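Local structure of cellulosomal scaffoldin (Bacteroides cellulosolvens, 2Y3N) at residues Y36-K41 with A132-G137. The protein probably helps assemble the cellulosome, its type II cohesin domain holding the dockerin of an enzyme such as the family-48 glycoside hydrolase bound here. Numbering follows the deposited sequence.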
ATOM      1  N   TYR C  36       2.714  -5.705  -0.937  1.00 17.56           N
ATOM      2  CA  TYR C  36       3.320  -4.332  -1.045  1.00 16.42           C
ATOM      3  C   TYR C  36       2.827  -3.509   0.130  1.00 15.61           C
ATOM      4  O   TYR C  36       1.860  -3.860   0.749  1.00 17.13           O
ATOM      5  CB  TYR C  36       2.805  -3.673  -2.332  1.00 15.19           C
ATOM      6  CG  TYR C  36       1.349  -3.285  -2.236  1.00 14.26           C
ATOM      7  CD1 TYR C  36       0.978  -2.038  -1.669  1.00 18.74           C
ATOM      8  CD2 TYR C  36       0.360  -4.157  -2.576  1.00 16.98           C
ATOM      9  CE1 TYR C  36      -0.333  -1.681  -1.515  1.00 11.44           C
ATOM     10  CE2 TYR C  36      -0.964  -3.792  -2.489  1.00 12.27           C
ATOM     11  CZ  TYR C  36      -1.297  -2.555  -1.936  1.00 18.08           C
ATOM     12  OH  TYR C  36      -2.596  -2.205  -1.788  1.00 15.73           O
ATOM     13  N   GLN C  37       3.512  -2.428   0.435  1.00 14.34           N
ATOM     14  CA  GLN C  37       2.911  -1.408   1.298  1.00 13.58           C
ATOM     15  C   GLN C  37       3.362  -0.101   0.672  1.00 12.36           C
ATOM     16  O   GLN C  37       4.509   0.002   0.237  1.00 13.73           O
ATOM     17  CB  GLN C  37       3.402  -1.543   2.741  1.00 12.53           C
ATOM     18  CG  GLN C  37       3.290  -0.225   3.583  1.00 17.05           C
ATOM     19  CD  GLN C  37       3.663  -0.434   5.049  1.00 18.45           C
ATOM     20  OE1 GLN C  37       4.414  -1.368   5.385  1.00 18.47           O
ATOM     21  NE2 GLN C  37       3.140   0.441   5.937  1.00 15.69           N
ATOM     22  N   PHE C  38       2.455   0.877   0.662  1.00 12.13           N
ATOM     23  CA  PHE C  38       2.754   2.208   0.169  1.00 13.26           C
ATOM     24  C   PHE C  38       2.504   3.229   1.272  1.00 15.76           C
ATOM     25  O   PHE C  38       1.603   3.021   2.055  1.00 15.78           O
ATOM     26  CB  PHE C  38       1.835   2.598  -1.023  1.00 14.01           C
ATOM     27  CG  PHE C  38       2.031   1.732  -2.265  1.00 13.87           C
ATOM     28  CD1 PHE C  38       3.308   1.370  -2.689  1.00 16.09           C
ATOM     29  CD2 PHE C  38       0.926   1.299  -2.986  1.00 15.73           C
ATOM     30  CE1 PHE C  38       3.506   0.589  -3.795  1.00 15.77           C
ATOM     31  CE2 PHE C  38       1.117   0.433  -4.154  1.00 14.58           C
ATOM     32  CZ  PHE C  38       2.411   0.120  -4.540  1.00 15.57           C
ATOM     33  N   ASN C  39       3.310   4.313   1.275  1.00 13.26           N
ATOM     34  CA  ASN C  39       2.957   5.562   1.860  1.00 15.60           C
ATOM     35  C   ASN C  39       2.844   6.616   0.765  1.00 14.56           C
ATOM     36  O   ASN C  39       3.814   6.874   0.075  1.00 12.71           O
ATOM     37  CB  ASN C  39       4.003   5.981   2.895  1.00 14.65           C
ATOM     38  CG  ASN C  39       3.905   5.178   4.217  1.00 15.80           C
ATOM     39  OD1 ASN C  39       3.076   4.241   4.363  1.00 16.96           O
ATOM     40  ND2 ASN C  39       4.713   5.575   5.196  1.00 11.99           N
ATOM     41  N   ILE C  40       1.660   7.251   0.689  1.00 13.55           N
ATOM     42  CA  ILE C  40       1.295   8.146  -0.375  1.00 14.93           C
ATOM     43  C   ILE C  40       0.805   9.489   0.219  1.00 14.13           C
ATOM     44  O   ILE C  40      -0.197   9.538   0.941  1.00 17.24           O
ATOM     45  CB  ILE C  40       0.180   7.524  -1.315  1.00 13.94           C
ATOM     46  CG1 ILE C  40       0.673   6.204  -1.920  1.00 16.82           C
ATOM     47  CG2 ILE C  40      -0.132   8.519  -2.440  1.00 14.36           C
ATOM     48  CD1 ILE C  40      -0.454   5.484  -2.831  1.00 16.88           C
ATOM     49  N   LYS C  41       1.581  10.540  -0.043  1.00 14.28           N
ATOM     50  CA  LYS C  41       1.257  11.870   0.413  1.00 14.40           C
ATOM     51  C   LYS C  41       0.416  12.551  -0.664  1.00 15.24           C
ATOM     52  O   LYS C  41       0.791  12.530  -1.884  1.00 19.59           O
ATOM     53  CB  LYS C  41       2.565  12.672   0.623  1.00 11.65           C
ATOM     54  CG  LYS C  41       2.290  14.234   0.783  1.00 14.47           C
ATOM     55  CD  LYS C  41       2.363  14.558   2.264  1.00 18.42           C
ATOM     56  CE  LYS C  41       1.873  15.982   2.633  1.00 24.19           C
ATOM     57  NZ  LYS C  41       0.338  16.129   2.694  1.00 31.69           N
ATOM     58  N   ALA C 132      -0.235  12.950  -6.284  1.00 18.27           N
ATOM     59  CA  ALA C 132       0.237  12.390  -5.051  1.00 17.30           C
ATOM     60  C   ALA C 132       1.683  12.048  -5.156  1.00 18.39           C
ATOM     61  O   ALA C 132       2.291  12.057  -6.312  1.00 16.52           O
ATOM     62  CB  ALA C 132      -0.592  11.134  -4.684  1.00 17.55           C
ATOM     63  N   THR C 133       2.283  11.778  -3.992  1.00 16.57           N
ATOM     64  CA  THR C 133       3.703  11.359  -3.989  1.00 17.60           C
ATOM     65  C   THR C 133       3.965  10.146  -3.142  1.00 15.47           C
ATOM     66  O   THR C 133       3.585  10.118  -2.021  1.00 15.69           O
ATOM     67  CB  THR C 133       4.604  12.554  -3.530  1.00 18.53           C
ATOM     68  OG1 THR C 133       4.374  13.599  -4.466  1.00 19.82           O
ATOM     69  CG2 THR C 133       6.128  12.184  -3.530  1.00 19.45           C
ATOM     70  N   PHE C 134       4.694   9.141  -3.665  1.00 15.39           N
ATOM     71  CA  PHE C 134       5.125   8.053  -2.829  1.00 14.73           C
ATOM     72  C   PHE C 134       6.357   8.521  -2.038  1.00 16.35           C
ATOM     73  O   PHE C 134       7.334   8.989  -2.612  1.00 13.50           O
ATOM     74  CB  PHE C 134       5.506   6.856  -3.656  1.00 15.06           C
ATOM     75  CG  PHE C 134       4.354   6.209  -4.336  1.00 15.73           C
ATOM     76  CD1 PHE C 134       3.806   6.783  -5.483  1.00 20.83           C
ATOM     77  CD2 PHE C 134       3.826   4.988  -3.844  1.00 11.14           C
ATOM     78  CE1 PHE C 134       2.690   6.182  -6.118  1.00 25.40           C
ATOM     79  CE2 PHE C 134       2.779   4.377  -4.566  1.00 12.43           C
ATOM     80  CZ  PHE C 134       2.245   4.975  -5.680  1.00 18.73           C
ATOM     81  N   GLU C 135       6.249   8.459  -0.713  1.00 16.28           N
ATOM     82  CA  GLU C 135       7.347   8.891   0.136  1.00 18.75           C
ATOM     83  C   GLU C 135       7.161   8.314   1.554  1.00 17.52           C
ATOM     84  O   GLU C 135       6.031   8.157   1.991  1.00 16.69           O
ATOM     85  CB  GLU C 135       7.421  10.428   0.206  1.00 22.02           C
ATOM     86  CG  GLU C 135       6.211  11.107   0.756  1.00 24.98           C
ATOM     87  CD  GLU C 135       6.534  12.478   1.353  1.00 33.59           C
ATOM     88  OE1 GLU C 135       7.696  12.726   1.749  1.00 38.26           O
ATOM     89  OE2 GLU C 135       5.610  13.283   1.448  1.00 28.46           O
ATOM     90  N   ASN C 136       8.284   8.074   2.240  1.00 17.56           N
ATOM     91  CA  ASN C 136       8.300   7.464   3.594  1.00 18.61           C
ATOM     92  C   ASN C 136       7.597   8.289   4.643  1.00 18.61           C
ATOM     93  O   ASN C 136       7.960   9.451   4.895  1.00 20.29           O
ATOM     94  CB  ASN C 136       9.741   7.159   4.092  1.00 18.94           C
ATOM     95  CG  ASN C 136      10.506   6.271   3.162  1.00 23.23           C
ATOM     96  OD1 ASN C 136       9.934   5.622   2.270  1.00 20.05           O
ATOM     97  ND2 ASN C 136      11.829   6.235   3.348  1.00 24.61           N
ATOM     98  N   GLY C 137       6.566   7.714   5.253  1.00 18.63           N
ATOM     99  CA  GLY C 137       6.003   8.265   6.487  1.00 20.03           C
ATOM    100  C   GLY C 137       6.785   7.668   7.629  1.00 21.38           C
ATOM    101  O   GLY C 137       7.798   7.015   7.449  1.00 23.71           O
TER
HETATM  102  O   HOH W   1       1.963  14.958  -3.112  1.00 27.41           O
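With CG of Phe-38 and CG of Phe-134 each anti to its own carbonyl carbon (chi1 -64° and -69°), the two rings meet in a T-shaped stack, centroids 5.0 Å apart and planes at 88°. Phe-134 presents its CE2 edge over one face of Phe-38, whose opposite face carries CD1 of Tyr-36. Ile-40, the non-hydrogen-bonded partner of Phe-134 across antiparallel strands, lays CG1 over a face of that ring in a CH-pi contact, 4.1 Å from its centroid. The other branch of Ile-40, CG2, presses tightly on CB of Ala-132 at 3.5 Å. Were Phe-38 reduced to an alanine, the Phe-134 edge would probably lose its aromatic face and a gap would open between Tyr-36 and Phe-134.

Lys-41 and Thr-133 form the hydrogen-bonded pair, with N of Lys-41 2.8 Å from O of Thr-133 and N of Thr-133 2.7 Å from O of Lys-41. Glu-135 N donates to Asn-39 O at 3.0 Å. A water bridges Lys-41 O and Thr-133 OG1, while Lys-41 NZ is hydrogen-bonded to Gln-86 O. Backbone bonds thus hold strand 129-134 and Glu-135 against strand 33-41, while apolar Phe-38, Ile-40 and Phe-134 pack on Ile-25 of the cohesin sandwich's other sheet.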